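Local coordinates for nucleoporin nup120 (Schizosaccharomyces pombe, PDB 4GQ2), which serves as a structural constituent of the nuclear pore complex, whose components can also dock transiently associated nuclear transport factors, at residues A299-F310 with E341-L352. Numbering follows the deposited sequence.
Sequences ALYYPDNSHGSF and EFIPWMLSDFQL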
# COMPACT_ATOMS: atom_id res chain seq x y z
N ALA A 299 -6.96 25.80 34.41
CA ALA A 299 -6.00 26.59 33.67
C ALA A 299 -6.71 27.77 33.02
O ALA A 299 -7.83 27.63 32.52
CB ALA A 299 -5.28 25.74 32.64
N LEU A 300 -6.05 28.92 33.03
CA LEU A 300 -6.64 30.16 32.54
C LEU A 300 -5.61 30.93 31.72
O LEU A 300 -4.44 31.01 32.10
CB LEU A 300 -7.17 31.00 33.71
CG LEU A 300 -7.38 32.52 33.59
CD1 LEU A 300 -8.43 32.89 32.56
CD2 LEU A 300 -7.73 33.11 34.95
N TYR A 301 -6.07 31.49 30.60
CA TYR A 301 -5.21 32.16 29.63
C TYR A 301 -5.33 33.67 29.67
O TYR A 301 -6.44 34.21 29.74
CB TYR A 301 -5.53 31.67 28.22
CG TYR A 301 -4.69 32.30 27.13
CD1 TYR A 301 -3.31 32.16 27.12
CD2 TYR A 301 -5.29 33.03 26.09
CE1 TYR A 301 -2.53 32.73 26.11
CE2 TYR A 301 -4.52 33.59 25.07
CZ TYR A 301 -3.15 33.44 25.10
OH TYR A 301 -2.37 33.99 24.11
N TYR A 302 -4.18 34.34 29.60
CA TYR A 302 -4.10 35.80 29.55
C TYR A 302 -3.40 36.22 28.27
O TYR A 302 -2.21 35.95 28.10
CB TYR A 302 -3.27 36.34 30.72
CG TYR A 302 -3.91 36.27 32.09
CD1 TYR A 302 -3.85 35.10 32.85
CD2 TYR A 302 -4.55 37.39 32.64
CE1 TYR A 302 -4.41 35.04 34.12
CE2 TYR A 302 -5.12 37.33 33.91
CZ TYR A 302 -5.04 36.16 34.64
OH TYR A 302 -5.60 36.08 35.89
N PRO A 303 -4.13 36.88 27.35
CA PRO A 303 -3.51 37.45 26.16
C PRO A 303 -2.48 38.54 26.50
O PRO A 303 -2.62 39.23 27.51
CB PRO A 303 -4.69 38.06 25.40
CG PRO A 303 -5.87 37.27 25.86
CD PRO A 303 -5.60 36.94 27.30
N ASP A 304 -1.45 38.65 25.66
CA ASP A 304 -0.38 39.63 25.82
C ASP A 304 -0.14 40.33 24.51
O ASP A 304 -0.94 40.23 23.58
CB ASP A 304 0.94 38.93 26.17
CG ASP A 304 1.08 38.61 27.64
OD1 ASP A 304 0.12 38.82 28.40
OD2 ASP A 304 2.17 38.13 28.01
N ASN A 305 0.99 41.03 24.44
CA ASN A 305 1.55 41.50 23.19
C ASN A 305 2.32 40.38 22.51
O ASN A 305 2.44 40.35 21.29
CB ASN A 305 2.47 42.70 23.43
CG ASN A 305 1.73 43.89 24.01
OD1 ASN A 305 1.93 44.25 25.17
ND2 ASN A 305 0.86 44.50 23.20
N SER A 306 2.84 39.44 23.32
CA SER A 306 3.67 38.34 22.82
C SER A 306 3.24 36.96 23.33
O SER A 306 3.92 36.35 24.16
CB SER A 306 5.14 38.59 23.15
OG SER A 306 5.35 38.57 24.55
N HIS A 307 2.09 36.49 22.84
CA HIS A 307 1.60 35.11 23.05
C HIS A 307 0.92 34.82 24.37
O HIS A 307 0.23 33.81 24.50
CB HIS A 307 2.69 34.07 22.74
CG HIS A 307 3.27 34.21 21.35
ND1 HIS A 307 2.51 34.42 20.26
CD2 HIS A 307 4.59 34.17 20.91
CE1 HIS A 307 3.30 34.52 19.17
NE2 HIS A 307 4.57 34.36 19.57
N GLY A 308 1.10 35.70 25.35
CA GLY A 308 0.36 35.59 26.60
C GLY A 308 1.03 34.77 27.69
O GLY A 308 2.24 34.54 27.66
N SER A 309 0.22 34.33 28.65
CA SER A 309 0.69 33.53 29.78
C SER A 309 -0.48 32.74 30.33
O SER A 309 -1.62 32.95 29.93
CB SER A 309 1.30 34.43 30.87
OG SER A 309 0.38 35.41 31.31
N PHE A 310 -0.20 31.83 31.26
CA PHE A 310 -1.23 30.94 31.79
C PHE A 310 -1.23 30.91 33.32
O PHE A 310 -0.17 31.01 33.95
CB PHE A 310 -1.04 29.52 31.25
CG PHE A 310 -1.31 29.38 29.78
CD1 PHE A 310 -0.30 29.59 28.84
CD2 PHE A 310 -2.58 29.02 29.33
CE1 PHE A 310 -0.55 29.45 27.49
CE2 PHE A 310 -2.84 28.88 27.97
CZ PHE A 310 -1.82 29.09 27.05
N GLU A 341 7.96 35.26 14.20
CA GLU A 341 7.10 36.29 14.78
C GLU A 341 7.18 37.68 14.12
O GLU A 341 7.47 38.69 14.76
CB GLU A 341 7.30 36.36 16.29
CG GLU A 341 6.83 35.12 17.02
CD GLU A 341 7.68 34.76 18.23
OE1 GLU A 341 8.85 35.21 18.29
OE2 GLU A 341 7.20 34.02 19.11
N PHE A 342 6.94 37.69 12.81
CA PHE A 342 6.48 38.89 12.11
C PHE A 342 5.21 38.52 11.33
O PHE A 342 4.60 39.37 10.67
CB PHE A 342 7.56 39.52 11.22
CG PHE A 342 8.59 38.55 10.70
CD1 PHE A 342 8.34 37.79 9.56
CD2 PHE A 342 9.81 38.41 11.35
CE1 PHE A 342 9.30 36.90 9.08
CE2 PHE A 342 10.77 37.53 10.88
CZ PHE A 342 10.51 36.77 9.74
N ILE A 343 4.83 37.24 11.42
CA ILE A 343 3.48 36.76 11.11
C ILE A 343 2.80 36.32 12.41
O ILE A 343 3.47 35.76 13.30
CB ILE A 343 3.47 35.62 10.05
CG1 ILE A 343 4.45 34.49 10.40
CG2 ILE A 343 3.76 36.17 8.66
CD1 ILE A 343 3.83 33.32 11.13
N PRO A 344 1.48 36.57 12.55
CA PRO A 344 0.85 36.39 13.86
C PRO A 344 0.52 34.93 14.20
O PRO A 344 0.34 34.11 13.30
CB PRO A 344 -0.44 37.20 13.73
CG PRO A 344 -0.78 37.15 12.27
CD PRO A 344 0.51 36.98 11.51
N TRP A 345 0.47 34.63 15.50
CA TRP A 345 0.06 33.33 16.01
C TRP A 345 -1.04 33.49 17.01
O TRP A 345 -0.96 34.35 17.90
CB TRP A 345 1.23 32.62 16.68
CG TRP A 345 2.23 31.97 15.75
CD1 TRP A 345 3.46 32.48 15.33
CD2 TRP A 345 2.14 30.64 15.12
NE1 TRP A 345 4.10 31.59 14.50
CE2 TRP A 345 3.37 30.47 14.34
CE3 TRP A 345 1.20 29.61 15.13
CZ2 TRP A 345 3.62 29.32 13.60
CZ3 TRP A 345 1.46 28.45 14.38
CH2 TRP A 345 2.64 28.31 13.63
N MET A 346 -2.08 32.67 16.89
CA MET A 346 -3.22 32.71 17.81
C MET A 346 -3.38 31.41 18.57
O MET A 346 -3.13 30.32 18.04
CB MET A 346 -4.52 33.01 17.07
CG MET A 346 -4.66 34.44 16.57
SD MET A 346 -6.34 34.80 16.03
CE MET A 346 -6.07 36.29 15.06
N LEU A 347 -3.80 31.52 19.82
CA LEU A 347 -4.17 30.36 20.60
C LEU A 347 -5.39 29.72 19.97
O LEU A 347 -6.39 30.39 19.72
CB LEU A 347 -4.48 30.75 22.05
CG LEU A 347 -4.83 29.60 23.00
CD1 LEU A 347 -3.67 28.63 23.06
CD2 LEU A 347 -5.17 30.11 24.39
N SER A 348 -5.30 28.42 19.70
CA SER A 348 -6.45 27.66 19.21
C SER A 348 -7.16 26.95 20.36
O SER A 348 -8.38 26.99 20.45
CB SER A 348 -6.01 26.66 18.14
OG SER A 348 -7.01 25.67 17.94
N ASP A 349 -6.38 26.31 21.23
CA ASP A 349 -6.95 25.48 22.28
C ASP A 349 -5.83 25.04 23.22
O ASP A 349 -4.65 25.20 22.90
CB ASP A 349 -7.64 24.26 21.67
CG ASP A 349 -8.66 23.62 22.60
OD1 ASP A 349 -8.81 24.07 23.76
OD2 ASP A 349 -9.33 22.66 22.16
N PHE A 350 -6.20 24.49 24.37
CA PHE A 350 -5.22 23.93 25.31
C PHE A 350 -5.88 22.96 26.28
O PHE A 350 -7.09 23.01 26.50
CB PHE A 350 -4.43 25.05 26.03
CG PHE A 350 -5.26 25.93 26.92
CD1 PHE A 350 -6.06 26.94 26.38
CD2 PHE A 350 -5.24 25.77 28.30
CE1 PHE A 350 -6.82 27.75 27.20
CE2 PHE A 350 -6.00 26.59 29.12
CZ PHE A 350 -6.79 27.58 28.57
N GLN A 351 -5.08 22.05 26.84
CA GLN A 351 -5.57 21.10 27.84
C GLN A 351 -4.69 21.12 29.09
O GLN A 351 -3.55 21.57 29.03
CB GLN A 351 -5.62 19.67 27.27
CG GLN A 351 -6.56 19.47 26.11
CD GLN A 351 -8.00 19.32 26.52
OE1 GLN A 351 -8.48 18.21 26.75
NE2 GLN A 351 -8.71 20.44 26.62
N LEU A 352 -5.23 20.59 30.19
CA LEU A 352 -4.49 20.51 31.45
C LEU A 352 -4.61 19.11 32.06
O LEU A 352 -5.70 18.54 32.12
CB LEU A 352 -5.00 21.57 32.43
CG LEU A 352 -4.47 21.60 33.86
CD1 LEU A 352 -3.02 22.04 33.91
CD2 LEU A 352 -5.34 22.51 34.72
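Tyr301 meets Leu347 where two neighbouring blades of the beta-propeller pack together, the hairpin of strands 297-302 and 309-317 lying against strand 346-354, the edge strand of the next sheet. From the backbone outward, the tyrosine first offers its CB: Tyr301 CB sits 4.3 Å from Phe350 CE1. With CG anti to the backbone N (chi1 180°), the ring then runs alongside Leu347 in the opposite direction, and Leu347 CD2 rests over one face of the Tyr301 ring, 3.5 Å from its centroid and closest to Tyr301 CD2 and CG. At the tip, Tyr301 OH is 2.6 Å from His307 O, a hydrogen bond that reaches the carbonyl from above its plane and ties the strand to its own turn. Next along, Phe310 points its CE2 edge at the face of Phe350, the planes 65° apart in a T-shaped pair. The edge of Phe350 carries on to Ala299, with Phe350 CE2 3.7 Å from Ala299 CB, and Leu352 CD2 touches the same CB. Out at the loop, His307 NE2 donates to Glu341 OE2 over 2.7 Å; the oxygen lies in the imidazole plane, but the N-H comes from its anti side, tilted out of the carboxylate plane, with a bent N-H...O angle of 137°. The chemistry is therefore split: buried rings and methyls join the blades, while one polar bond, which would probably favour a protonated imidazole, links their loops at the more exposed end.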